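Local coordinates for ferrichrome ABC transporter substrate-binding protein (Staphylococcus pseudintermedius, PDB 5FLY) that binds the iron-carrying siderophore ferrichrome and probably delivers it to a membrane ABC importer for iron uptake, at residues D67-E72 and A78-D83; P82-T87 and G121-K126; I168-K173 and K192-A197; I219-A224 and A236-L241. All blocks are in the same frame, centred on the assembly; numbering follows the deposited sequence.

Contact 1 of 4, residues D67-E72 and A78-D83; sequences DKVGAE and ASLKPD
Leu80 lays its forked end against two side chains of 67-72 at once, one methyl for each. CD1 meets the valyl branch Val69 CG2 at 4.1 Å, the two side chains running antiparallel as they pass. CD2 lies 3.8 Å from Asp67 OD2, off to one side of the carboxylate and out of its plane, the two side chains meeting at a slant. Leu80 can reach both because its CG stands anti to the carbonyl carbon (chi1 -73°) and CD1 continues the chain in extended form, with CD2 branching off beside it. On the other side, Val69 has CG2 anti to its own carbonyl carbon, which turns this branch toward Leu80; CG1 makes no contact with 78-83.

The backbones stay well apart: the nearest pair of CA atoms, Asp67 CA and Leu80 CA, is separated by 8.8 Å. Leu80 comes just after helix 74-79. The turn closes with Lys81 N hydrogen-bonded to Ala78 O at 3.0 Å, and Lys81 then takes positive phi to send the chain into Pro82 and the next strand. Strand 68-69, this helix and strand 84-88 form a beta-alpha-beta crossover in the parallel sheet of one lobe, with strands 46-50 and 28-30 lying between; Leu80 also packs on Val29 of strand 28-30.

The carboxylate of Asp67 has its strong partner in Lys76 on the same helix, through a salt bridge at OD2. The methyl of Leu80 borders this ion pair without bonding to it; the contact is dispersion packing whose low polarity probably favours the pairing of the charges.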
loop_
_atom_site.group_PDB
_atom_site.type_symbol
_atom_site.label_atom_id
_atom_site.label_comp_id
_atom_site.label_asym_id
_atom_site.label_seq_id
_atom_site.Cartn_x
_atom_site.Cartn_y
_atom_site.Cartn_z
ATOM N N ASP A 67 -5.851 13.120 -16.435
ATOM C CA ASP A 67 -7.162 12.544 -16.705
ATOM C C ASP A 67 -7.451 11.335 -15.831
ATOM O O ASP A 67 -6.596 10.450 -15.672
ATOM C CB ASP A 67 -7.280 12.126 -18.166
ATOM C CG ASP A 67 -7.821 13.237 -19.048
ATOM O OD1 ASP A 67 -7.661 14.426 -18.679
ATOM O OD2 ASP A 67 -8.411 12.916 -20.101
ATOM N N LYS A 68 -8.662 11.292 -15.293
ATOM C CA LYS A 68 -9.085 10.204 -14.426
ATOM C C LYS A 68 -9.876 9.189 -15.225
ATOM O O LYS A 68 -10.651 9.560 -16.119
ATOM C CB LYS A 68 -9.937 10.716 -13.259
ATOM C CG LYS A 68 -9.259 11.773 -12.398
ATOM C CD LYS A 68 -7.896 11.320 -11.918
ATOM C CE LYS A 68 -7.304 12.285 -10.919
ATOM N NZ LYS A 68 -7.342 13.707 -11.342
ATOM N N VAL A 69 -9.683 7.917 -14.898
ATOM C CA VAL A 69 -10.327 6.822 -15.625
ATOM C C VAL A 69 -11.168 5.944 -14.699
ATOM O O VAL A 69 -10.722 5.551 -13.624
ATOM C CB VAL A 69 -9.274 5.946 -16.339
ATOM C CG1 VAL A 69 -9.948 4.903 -17.220
ATOM C CG2 VAL A 69 -8.340 6.807 -17.169
ATOM N N GLY A 70 -12.385 5.627 -15.129
ATOM C CA GLY A 70 -13.222 4.652 -14.435
ATOM C C GLY A 70 -12.685 3.230 -14.533
ATOM O O GLY A 70 -12.132 2.854 -15.550
ATOM N N ALA A 71 -12.863 2.431 -13.480
ATOM C CA ALA A 71 -12.203 1.120 -13.361
ATOM C C ALA A 71 -12.432 0.187 -14.550
ATOM O O ALA A 71 -11.583 -0.652 -14.864
ATOM C CB ALA A 71 -12.663 0.416 -12.082
ATOM N N GLU A 72 -13.588 0.313 -15.188
ATOM C CA GLU A 72 -13.928 -0.548 -16.315
ATOM C C GLU A 72 -14.040 0.211 -17.629
ATOM O O GLU A 72 -14.495 -0.351 -18.624
ATOM C CB GLU A 72 -15.247 -1.271 -16.052
ATOM C CG GLU A 72 -15.260 -2.108 -14.782
ATOM C CD GLU A 72 -16.536 -2.919 -14.625
ATOM O OE1 GLU A 72 -17.492 -2.714 -15.413
ATOM O OE2 GLU A 72 -16.579 -3.777 -13.714
ATOM N N ALA A 78 -8.567 3.649 -24.256
ATOM C CA ALA A 78 -8.252 3.687 -25.673
ATOM C C ALA A 78 -8.163 5.135 -26.170
ATOM O O ALA A 78 -7.264 5.476 -26.937
ATOM C CB ALA A 78 -9.289 2.896 -26.463
ATOM N N SER A 79 -9.076 5.990 -25.717
ATOM C CA SER A 79 -9.102 7.380 -26.190
ATOM C C SER A 79 -7.838 8.148 -25.817
ATOM O O SER A 79 -7.545 9.168 -26.425
ATOM C CB SER A 79 -10.317 8.116 -25.641
ATOM O OG SER A 79 -10.154 8.473 -24.286
ATOM N N LEU A 80 -7.102 7.666 -24.818
ATOM C CA LEU A 80 -5.890 8.352 -24.374
ATOM C C LEU A 80 -4.659 7.918 -25.182
ATOM O O LEU A 80 -3.560 8.416 -24.965
ATOM C CB LEU A 80 -5.662 8.112 -22.878
ATOM C CG LEU A 80 -6.617 8.853 -21.936
ATOM C CD1 LEU A 80 -6.492 8.365 -20.485
ATOM C CD2 LEU A 80 -6.419 10.382 -22.024
ATOM N N LYS A 81 -4.854 6.990 -26.120
ATOM C CA LYS A 81 -3.770 6.513 -26.975
ATOM C C LYS A 81 -2.493 6.187 -26.202
ATOM O O LYS A 81 -1.417 6.713 -26.506
ATOM C CB LYS A 81 -3.466 7.554 -28.052
ATOM C CG LYS A 81 -4.687 7.986 -28.847
ATOM C CD LYS A 81 -5.343 6.814 -29.573
ATOM C CE LYS A 81 -6.530 7.279 -30.412
ATOM N NZ LYS A 81 -6.126 8.313 -31.402
ATOM N N PRO A 82 -2.600 5.303 -25.206
ATOM C CA PRO A 82 -1.448 4.912 -24.394
ATOM C C PRO A 82 -0.392 4.134 -25.181
ATOM O O PRO A 82 -0.743 3.483 -26.171
ATOM C CB PRO A 82 -2.069 4.014 -23.313
ATOM C CG PRO A 82 -3.314 3.476 -23.938
ATOM C CD PRO A 82 -3.812 4.534 -24.857
ATOM N N ASP A 83 0.866 4.198 -24.762
ATOM C CA ASP A 83 1.856 3.248 -25.270
ATOM C C ASP A 83 2.185 2.191 -24.211
ATOM O O ASP A 83 2.938 1.256 -24.479
ATOM C CB ASP A 83 3.123 3.964 -25.778
ATOM C CG ASP A 83 3.883 4.737 -24.708
ATOM O OD1 ASP A 83 3.452 4.838 -23.543
ATOM O OD2 ASP A 83 4.961 5.274 -25.081
#

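Contact 2 of 4, residues P82-T87 and G121-K126; sequences PDLIIT and GDIVGK
Gly121 O, in the last turn of the helix that presses Ile123 against Leu84, accepts two backbone donors: Lys126 N at 2.8 Å and, weakly, Gly125 N at 2.9 Å. The first is a bond spanning five residues, and Gly125, with positive phi, is where the helix is left. The neighbouring carbonyls Asp122 O and Ile123 O both accept hydrogen bonds from Lys6 NZ, a positive charge that would suit the negative end of a helix.

Leu84 and Ile86 are two apart on strand 84-88 and point to the same face of the parallel sheet of this lobe, where helix 113-124 is laid against them in the manner of an alpha/beta sandwich. The buried Ile123 faces the sheet from its turn and divides its two branches between these two residues of the strand. Its CG2, anti to the backbone N, sits 3.6 Å from Leu84 CD2, and the two side chains meet at a slant. The other branch runs on extended (chi2 168°) until Ile123 CD1 lies 4.2 Å from Ile86 CD1, a more relaxed touch.

Leu84 and Ile86 are both hydrogen-bonded through the backbone to Val29, which ties this part of the strand to strand 28-30, while Ile85 pairs with strand 103-106 on the opposite flank. Leu84 extends the patch to Ile21 of the hairpin strand 15-22, and Ile86 to Ile104 and Phe106.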
loop_
_atom_site.group_PDB
_atom_site.type_symbol
_atom_site.label_atom_id
_atom_site.label_comp_id
_atom_site.label_asym_id
_atom_site.label_seq_id
_atom_site.Cartn_x
_atom_site.Cartn_y
_atom_site.Cartn_z
ATOM N N PRO A 82 -2.600 5.303 -25.206
ATOM C CA PRO A 82 -1.448 4.912 -24.394
ATOM C C PRO A 82 -0.392 4.134 -25.181
ATOM O O PRO A 82 -0.743 3.483 -26.171
ATOM C CB PRO A 82 -2.069 4.014 -23.313
ATOM C CG PRO A 82 -3.314 3.476 -23.938
ATOM C CD PRO A 82 -3.812 4.534 -24.857
ATOM N N ASP A 83 0.866 4.198 -24.762
ATOM C CA ASP A 83 1.856 3.248 -25.270
ATOM C C ASP A 83 2.185 2.191 -24.211
ATOM O O ASP A 83 2.938 1.256 -24.479
ATOM C CB ASP A 83 3.123 3.964 -25.778
ATOM C CG ASP A 83 3.883 4.737 -24.708
ATOM O OD1 ASP A 83 3.452 4.838 -23.543
ATOM O OD2 ASP A 83 4.961 5.274 -25.081
ATOM N N LEU A 84 1.564 2.308 -23.038
ATOM C CA LEU A 84 1.751 1.355 -21.954
ATOM C C LEU A 84 0.582 1.485 -20.995
ATOM O O LEU A 84 0.212 2.603 -20.622
ATOM C CB LEU A 84 3.085 1.606 -21.218
ATOM C CG LEU A 84 3.369 0.719 -20.004
ATOM C CD1 LEU A 84 3.524 -0.734 -20.402
ATOM C CD2 LEU A 84 4.628 1.193 -19.265
ATOM N N ILE A 85 0.023 0.340 -20.584
ATOM C CA ILE A 85 -1.066 0.284 -19.614
ATOM C C ILE A 85 -0.630 -0.546 -18.415
ATOM O O ILE A 85 -0.033 -1.592 -18.598
ATOM C CB ILE A 85 -2.331 -0.337 -20.233
ATOM C CG1 ILE A 85 -2.805 0.504 -21.428
ATOM C CG2 ILE A 85 -3.426 -0.486 -19.188
ATOM C CD1 ILE A 85 -3.788 -0.218 -22.330
ATOM N N ILE A 86 -0.885 -0.039 -17.204
ATOM C CA ILE A 86 -0.559 -0.720 -15.957
ATOM C C ILE A 86 -1.846 -1.044 -15.227
ATOM O O ILE A 86 -2.664 -0.170 -15.002
ATOM C CB ILE A 86 0.326 0.148 -15.010
ATOM C CG1 ILE A 86 1.529 0.733 -15.747
ATOM C CG2 ILE A 86 0.750 -0.658 -13.764
ATOM C CD1 ILE A 86 2.471 -0.284 -16.297
ATOM N N THR A 87 -2.037 -2.311 -14.870
ATOM C CA THR A 87 -3.223 -2.705 -14.116
ATOM C C THR A 87 -2.886 -3.879 -13.206
ATOM O O THR A 87 -1.706 -4.185 -12.991
ATOM C CB THR A 87 -4.412 -3.063 -15.058
ATOM O OG1 THR A 87 -5.623 -3.141 -14.288
ATOM C CG2 THR A 87 -4.150 -4.356 -15.844
ATOM N N GLY A 121 10.897 1.873 -11.255
ATOM C CA GLY A 121 12.148 2.371 -11.811
ATOM C C GLY A 121 12.561 1.672 -13.099
ATOM O O GLY A 121 13.060 2.299 -14.048
ATOM N N ASP A 122 12.374 0.357 -13.141
ATOM C CA ASP A 122 12.728 -0.410 -14.327
ATOM C C ASP A 122 11.861 -0.016 -15.523
ATOM O O ASP A 122 12.360 0.116 -16.641
ATOM C CB ASP A 122 12.603 -1.917 -14.053
ATOM C CG ASP A 122 13.645 -2.427 -13.064
ATOM O OD1 ASP A 122 14.708 -1.771 -12.920
ATOM O OD2 ASP A 122 13.414 -3.498 -12.441
ATOM N N ILE A 123 10.567 0.187 -15.287
ATOM C CA ILE A 123 9.649 0.565 -16.347
ATOM C C ILE A 123 10.064 1.859 -17.020
ATOM O O ILE A 123 10.071 1.937 -18.251
ATOM C CB ILE A 123 8.205 0.694 -15.800
ATOM C CG1 ILE A 123 7.655 -0.702 -15.514
ATOM C CG2 ILE A 123 7.285 1.400 -16.793
ATOM C CD1 ILE A 123 6.378 -0.746 -14.713
ATOM N N VAL A 124 10.402 2.872 -16.223
ATOM C CA VAL A 124 10.643 4.211 -16.768
ATOM C C VAL A 124 12.122 4.523 -16.953
ATOM O O VAL A 124 12.469 5.627 -17.385
ATOM C CB VAL A 124 10.032 5.320 -15.892
ATOM C CG1 VAL A 124 8.511 5.169 -15.835
ATOM C CG2 VAL A 124 10.661 5.335 -14.503
ATOM N N GLY A 125 12.980 3.564 -16.629
ATOM C CA GLY A 125 14.411 3.731 -16.814
ATOM C C GLY A 125 15.041 4.683 -15.814
ATOM O O GLY A 125 15.920 5.479 -16.167
ATOM N N LYS A 126 14.577 4.624 -14.570
ATOM C CA LYS A 126 15.131 5.453 -13.500
ATOM C C LYS A 126 15.523 4.617 -12.278
ATOM O O LYS A 126 15.235 4.959 -11.128
ATOM C CB LYS A 126 14.140 6.559 -13.123
ATOM C CG LYS A 126 13.985 7.599 -14.238
ATOM C CD LYS A 126 12.934 8.647 -13.980
ATOM C CE LYS A 126 12.757 9.529 -15.230
ATOM N NZ LYS A 126 11.665 10.518 -15.113
#

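Contact 3 of 4, residues I168-K173 and K192-A197; sequences IYAYGK and KALDDA. With 7PG (2,5,8,11,14,17,20,23-octaoxapentacosan-25-ol), chain P.
Leu194 reaches for the strand atom by atom. Its CB is still 6.1 Å from Ala170 CB; CG closes to 5.0 Å, and the branch CD1 touches that methyl at 3.7 Å. The same CD1 also lies 4.2 Å from Tyr171 O, thus against strand backbone and side chain alike. CD2 branches off to the side, about at right angles to this approach, and the residue packs on Thr159 and Tyr183. With CG anti to the backbone N (chi1 176°), the fork swings from the flank of helix 192-198 down onto the sheet.

A second, looser link lies one residue on. Lys173 extends past the strand end and bends at its last torsion, which brings NZ to 3.9 Å from Asp195 OD1: a long salt bridge, obliquely met and at an exposed edge. Within the helix, Lys192 NZ makes a shorter bridge to Asp196 OD1, which accepts through its syn lone pair.

The strand's other face belongs to the ligand pocket. Tyr169 has the ether oxygen O3 of the bound polyether over the centre of its ring, 3.8 Å above the plane, and Tyr171 OH comes within 3.4 Å of that same O3. The Tyr171 hydroxyl is hydrogen-bonded to Glu162. The polyether, presumably from crystallisation, occupies a pocket that probably receives ferrichrome.

Strand 167-171 thus separates two chemistries: apolar packing with a weak ion pair behind it, and one aromatic face, one ring edge and a hydroxyl held by Glu162 in front, suited to a ligand rich in oxygen atoms.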
loop_
_atom_site.group_PDB
_atom_site.type_symbol
_atom_site.label_atom_id
_atom_site.label_comp_id
_atom_site.label_asym_id
_atom_site.label_seq_id
_atom_site.Cartn_x
_atom_site.Cartn_y
_atom_site.Cartn_z
ATOM N N ILE A 168 -14.546 -5.880 9.454
ATOM C CA ILE A 168 -13.233 -5.695 10.063
ATOM C C ILE A 168 -12.198 -6.466 9.260
ATOM O O ILE A 168 -12.381 -7.647 8.973
ATOM C CB ILE A 168 -13.207 -6.176 11.521
ATOM C CG1 ILE A 168 -14.387 -5.565 12.289
ATOM C CG2 ILE A 168 -11.882 -5.810 12.187
ATOM C CD1 ILE A 168 -14.602 -6.113 13.681
ATOM N N TYR A 169 -11.096 -5.800 8.913
ATOM C CA TYR A 169 -9.990 -6.459 8.223
ATOM C C TYR A 169 -8.707 -6.371 9.049
ATOM O O TYR A 169 -8.546 -5.442 9.818
ATOM C CB TYR A 169 -9.797 -5.830 6.841
ATOM C CG TYR A 169 -11.053 -5.982 6.009
ATOM C CD1 TYR A 169 -11.274 -7.137 5.271
ATOM C CD2 TYR A 169 -12.033 -5.001 6.011
ATOM C CE1 TYR A 169 -12.419 -7.300 4.531
ATOM C CE2 TYR A 169 -13.196 -5.160 5.282
ATOM C CZ TYR A 169 -13.378 -6.312 4.540
ATOM O OH TYR A 169 -14.531 -6.483 3.797
ATOM N N ALA A 170 -7.823 -7.355 8.923
ATOM C CA ALA A 170 -6.481 -7.253 9.501
ATOM C C ALA A 170 -5.455 -7.609 8.440
ATOM O O ALA A 170 -5.757 -8.360 7.511
ATOM C CB ALA A 170 -6.337 -8.154 10.729
ATOM N N TYR A 171 -4.246 -7.076 8.572
ATOM C CA TYR A 171 -3.261 -7.154 7.479
ATOM C C TYR A 171 -1.975 -7.884 7.805
ATOM O O TYR A 171 -1.532 -7.922 8.958
ATOM C CB TYR A 171 -2.959 -5.732 6.996
ATOM C CG TYR A 171 -4.226 -5.117 6.490
ATOM C CD1 TYR A 171 -4.781 -5.550 5.296
ATOM C CD2 TYR A 171 -4.925 -4.180 7.243
ATOM C CE1 TYR A 171 -5.976 -5.039 4.839
ATOM C CE2 TYR A 171 -6.123 -3.665 6.791
ATOM C CZ TYR A 171 -6.640 -4.100 5.582
ATOM O OH TYR A 171 -7.829 -3.616 5.100
ATOM N N GLY A 172 -1.436 -8.531 6.772
ATOM C CA GLY A 172 -0.089 -9.062 6.786
ATOM C C GLY A 172 0.953 -7.962 6.655
ATOM O O GLY A 172 0.632 -6.784 6.784
ATOM N N LYS A 173 2.206 -8.328 6.375
ATOM C CA LYS A 173 3.281 -7.341 6.409
ATOM C C LYS A 173 3.368 -6.433 5.176
ATOM O O LYS A 173 4.123 -5.464 5.191
ATOM C CB LYS A 173 4.626 -8.043 6.621
ATOM C CG LYS A 173 4.700 -8.789 7.951
ATOM C CD LYS A 173 6.122 -9.273 8.264
ATOM C CE LYS A 173 6.205 -9.925 9.648
ATOM N NZ LYS A 173 5.402 -11.190 9.704
ATOM N N LYS A 192 1.759 -13.807 16.550
ATOM C CA LYS A 192 1.773 -15.085 15.836
ATOM C C LYS A 192 0.423 -15.462 15.212
ATOM O O LYS A 192 0.375 -15.910 14.065
ATOM C CB LYS A 192 2.237 -16.194 16.782
ATOM C CG LYS A 192 2.217 -17.606 16.192
ATOM C CD LYS A 192 3.078 -17.742 14.956
ATOM C CE LYS A 192 3.264 -19.199 14.560
ATOM N NZ LYS A 192 3.975 -19.310 13.263
ATOM N N ALA A 193 -0.668 -15.270 15.947
ATOM C CA ALA A 193 -1.975 -15.685 15.441
ATOM C C ALA A 193 -2.359 -14.876 14.211
ATOM O O ALA A 193 -2.997 -15.385 13.287
ATOM C CB ALA A 193 -3.038 -15.549 16.513
ATOM N N LEU A 194 -1.972 -13.607 14.226
ATOM C CA LEU A 194 -2.256 -12.686 13.135
ATOM C C LEU A 194 -1.395 -13.039 11.921
ATOM O O LEU A 194 -1.868 -13.037 10.790
ATOM C CB LEU A 194 -1.999 -11.247 13.587
ATOM C CG LEU A 194 -2.170 -10.174 12.515
ATOM C CD1 LEU A 194 -3.528 -10.289 11.819
ATOM C CD2 LEU A 194 -2.002 -8.787 13.129
ATOM N N ASP A 195 -0.128 -13.366 12.167
ATOM C CA ASP A 195 0.756 -13.838 11.115
ATOM C C ASP A 195 0.134 -15.035 10.404
ATOM O O ASP A 195 0.009 -15.039 9.172
ATOM C CB ASP A 195 2.129 -14.207 11.701
ATOM C CG ASP A 195 3.174 -14.494 10.638
ATOM O OD1 ASP A 195 2.964 -14.161 9.454
ATOM O OD2 ASP A 195 4.229 -15.048 11.004
ATOM N N ASP A 196 -0.265 -16.037 11.177
ATOM C CA ASP A 196 -0.835 -17.251 10.599
ATOM C C ASP A 196 -2.122 -16.979 9.815
ATOM O O ASP A 196 -2.322 -17.551 8.741
ATOM C CB ASP A 196 -1.094 -18.287 11.692
ATOM C CG ASP A 196 0.191 -18.835 12.285
ATOM O OD1 ASP A 196 1.264 -18.683 11.657
ATOM O OD2 ASP A 196 0.126 -19.423 13.380
ATOM N N ALA A 197 -2.974 -16.099 10.339
ATOM C CA ALA A 197 -4.237 -15.749 9.689
ATOM C C ALA A 197 -4.067 -14.920 8.417
ATOM O O ALA A 197 -4.996 -14.861 7.611
ATOM C CB ALA A 197 -5.150 -15.000 10.662
HETATM C C2 7PG P . -8.527 0.440 -1.634
HETATM O O1 7PG P . -9.562 0.843 -0.780
HETATM C C3 7PG P . -9.757 -0.019 0.303
HETATM C C4 7PG P . -10.947 -0.935 0.036
HETATM O O2 7PG P . -11.390 -1.543 1.219
HETATM C C5 7PG P . -10.397 -2.213 1.939
HETATM C C6 7PG P . -10.938 -3.479 2.595
HETATM O O3 7PG P . -9.938 -4.463 2.605
HETATM C C7 7PG P . -9.830 -5.251 1.452
HETATM C C8 7PG P . -8.512 -6.028 1.498
HETATM O O4 7PG P . -8.257 -6.743 0.315
HETATM C C9 7PG P . -8.196 -5.958 -0.836
HETATM C C10 7PG P . -7.301 -6.544 -1.931
HETATM O O5 7PG P . -6.758 -5.451 -2.628
HETATM C C11 7PG P . -5.674 -5.692 -3.485
HETATM C C12 7PG P . -4.900 -4.386 -3.692
HETATM O O6 7PG P . -3.580 -4.517 -3.224
HETATM C C13 7PG P . -3.291 -4.009 -1.950
HETATM C C14 7PG P . -3.345 -2.485 -1.967
HETATM O O7 7PG P . -2.259 -1.993 -1.235
HETATM C C15 7PG P . -1.788 -0.736 -1.641
#

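Contact 4 of 4, residues I219-A224 and A236-L241; sequences IITAKA and AMWQNL
Ile219 and Trp238 make the close-fitting half of this contact. The branch Ile219 CG2 comes to 3.6 Å from Trp238 CH2 and 4.0 Å from Trp238 CZ3, touching the far atoms of the six-membered ring on an oblique approach. Trp238 gets there with its CG anti to the backbone N (chi1 176°), which throws the indole from the helix side toward the sheet. The other branch of Ile219 ends at CD1, 3.8 Å from Leu241 CD1, with the two side chains nearly at right angles. Ile219 thus reaches the ring with one branch and the leucine with the other, and Ala243 and Phe161 add to its surroundings. The indole also has Phe232 edge-to-face with it, and it touches Gln233 and Val244.

Packing eases toward Thr221, whose OG1 is 4.2 Å from Trp238 CH2 and makes no bond to it. On the outer side of the helix the character is polar and solvent-exposed. There Ala236 O takes two donors from Asn240: the backbone N, and the side-chain ND2 at 2.7 Å with an N-H...O angle of 164°. ND2 stands above the carbonyl plane, while the oxygen lies close to the Asn240 amide plane, so the side chain is folded back over the first residue of this one-turn helix. Leu241 N is hydrogen-bonded to Trp238 O, and Leu241 precedes helix 242-245 as N-cap.

Strand 218-223, these two short helices and strand 249-253, its parallel neighbour, make up a beta-alpha-beta crossover of the second lobe, with Ile219 and Trp238 filling the layer between sheet and helix.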
loop_
_atom_site.group_PDB
_atom_site.type_symbol
_atom_site.label_atom_id
_atom_site.label_comp_id
_atom_site.label_asym_id
_atom_site.label_seq_id
_atom_site.Cartn_x
_atom_site.Cartn_y
_atom_site.Cartn_z
ATOM N N ILE A 219 -2.449 -1.509 19.109
ATOM C CA ILE A 219 -3.519 -1.745 18.147
ATOM C C ILE A 219 -3.879 -0.473 17.408
ATOM O O ILE A 219 -4.279 0.520 17.998
ATOM C CB ILE A 219 -4.787 -2.299 18.807
ATOM C CG1 ILE A 219 -4.466 -3.556 19.615
ATOM C CG2 ILE A 219 -5.865 -2.576 17.721
ATOM C CD1 ILE A 219 -5.629 -4.029 20.454
ATOM N N ILE A 220 -3.754 -0.546 16.095
ATOM C CA ILE A 220 -4.021 0.580 15.234
ATOM C C ILE A 220 -5.242 0.253 14.409
ATOM O O ILE A 220 -5.294 -0.800 13.779
ATOM C CB ILE A 220 -2.829 0.896 14.338
ATOM C CG1 ILE A 220 -1.611 1.262 15.203
ATOM C CG2 ILE A 220 -3.191 2.013 13.352
ATOM C CD1 ILE A 220 -0.308 1.313 14.427
ATOM N N THR A 221 -6.225 1.158 14.445
ATOM C CA THR A 221 -7.450 1.026 13.661
ATOM C C THR A 221 -7.495 2.059 12.536
ATOM O O THR A 221 -7.524 3.266 12.772
ATOM C CB THR A 221 -8.696 1.170 14.541
ATOM O OG1 THR A 221 -8.691 0.117 15.506
ATOM C CG2 THR A 221 -9.991 1.094 13.701
ATOM N N ALA A 222 -7.492 1.557 11.309
ATOM C CA ALA A 222 -7.656 2.390 10.130
ATOM C C ALA A 222 -9.137 2.545 9.846
ATOM O O ALA A 222 -9.840 1.546 9.704
ATOM C CB ALA A 222 -6.949 1.787 8.946
ATOM N N LYS A 223 -9.603 3.785 9.798
ATOM C CA LYS A 223 -11.015 4.058 9.547
ATOM C C LYS A 223 -11.191 5.385 8.839
ATOM O O LYS A 223 -10.285 6.228 8.814
ATOM C CB LYS A 223 -11.811 4.065 10.850
ATOM C CG LYS A 223 -11.376 5.148 11.839
ATOM C CD LYS A 223 -12.240 5.148 13.102
ATOM C CE LYS A 223 -13.643 5.682 12.826
ATOM N NZ LYS A 223 -13.653 7.144 12.576
ATOM N N ALA A 224 -12.362 5.560 8.246
ATOM C CA ALA A 224 -12.681 6.836 7.622
ATOM C C ALA A 224 -12.841 7.919 8.670
ATOM O O ALA A 224 -13.396 7.703 9.737
ATOM C CB ALA A 224 -13.940 6.725 6.793
ATOM N N ALA A 236 -16.797 -5.049 25.917
ATOM C CA ALA A 236 -16.006 -5.437 27.075
ATOM C C ALA A 236 -14.710 -6.128 26.642
ATOM O O ALA A 236 -13.652 -5.874 27.229
ATOM C CB ALA A 236 -16.818 -6.339 27.990
ATOM N N MET A 237 -14.786 -6.971 25.610
ATOM C CA MET A 237 -13.612 -7.688 25.099
ATOM C C MET A 237 -12.522 -6.688 24.757
ATOM O O MET A 237 -11.368 -6.859 25.139
ATOM C CB MET A 237 -13.959 -8.533 23.863
ATOM C CG MET A 237 -12.730 -9.005 23.049
ATOM S SD MET A 237 -13.064 -10.151 21.690
ATOM C CE MET A 237 -14.277 -9.255 20.755
ATOM N N TRP A 238 -12.907 -5.639 24.040
ATOM C CA TRP A 238 -11.959 -4.610 23.604
ATOM C C TRP A 238 -11.341 -3.919 24.805
ATOM O O TRP A 238 -10.126 -3.783 24.910
ATOM C CB TRP A 238 -12.669 -3.582 22.718
ATOM C CG TRP A 238 -11.814 -2.421 22.299
ATOM C CD1 TRP A 238 -11.746 -1.195 22.892
ATOM C CD2 TRP A 238 -10.903 -2.382 21.194
ATOM N NE1 TRP A 238 -10.857 -0.390 22.220
ATOM C CE2 TRP A 238 -10.327 -1.096 21.171
ATOM C CE3 TRP A 238 -10.523 -3.307 20.216
ATOM C CZ2 TRP A 238 -9.383 -0.713 20.211
ATOM C CZ3 TRP A 238 -9.579 -2.916 19.253
ATOM C CH2 TRP A 238 -9.023 -1.638 19.267
ATOM N N GLN A 239 -12.193 -3.470 25.711
ATOM C CA GLN A 239 -11.725 -2.720 26.861
ATOM C C GLN A 239 -10.785 -3.539 27.733
ATOM O O GLN A 239 -9.961 -2.982 28.456
ATOM C CB GLN A 239 -12.907 -2.236 27.671
ATOM C CG GLN A 239 -13.742 -1.248 26.894
ATOM C CD GLN A 239 -14.847 -0.701 27.719
ATOM O OE1 GLN A 239 -16.022 -0.781 27.355
ATOM N NE2 GLN A 239 -14.488 -0.154 28.866
ATOM N N ASN A 240 -10.896 -4.857 27.651
ATOM C CA ASN A 240 -10.055 -5.724 28.460
ATOM C C ASN A 240 -8.756 -6.152 27.766
ATOM O O ASN A 240 -7.923 -6.819 28.385
ATOM C CB ASN A 240 -10.866 -6.936 28.899
ATOM C CG ASN A 240 -11.761 -6.622 30.093
ATOM O OD1 ASN A 240 -11.410 -6.912 31.235
ATOM N ND2 ASN A 240 -12.903 -5.994 29.834
ATOM N N LEU A 241 -8.554 -5.747 26.513
ATOM C CA LEU A 241 -7.283 -6.021 25.839
ATOM C C LEU A 241 -6.150 -5.261 26.512
ATOM O O LEU A 241 -6.315 -4.112 26.910
ATOM C CB LEU A 241 -7.347 -5.638 24.360
ATOM C CG LEU A 241 -8.371 -6.441 23.565
ATOM C CD1 LEU A 241 -8.487 -5.909 22.172
ATOM C CD2 LEU A 241 -7.986 -7.918 23.536
#

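From the N terminus, contact 1 closes a short loop through helix 74-79 in the first lobe. Contact 2 begins at Pro82 and Asp83, which contact 1 also holds, and closes a longer loop through strand 103-106 onto helix 113-124; both contacts reach the same parallel sheet. The chain then runs along the long helix 127-152 that joins the lobes, as in class III solute-binding proteins. In the second lobe, contact 3 and then contact 4 close in series on one mixed sheet, their centres about 15 Å apart. No contact nests within another. Contacts 1 and 4 have centres about 40 Å apart, across the chain's centre.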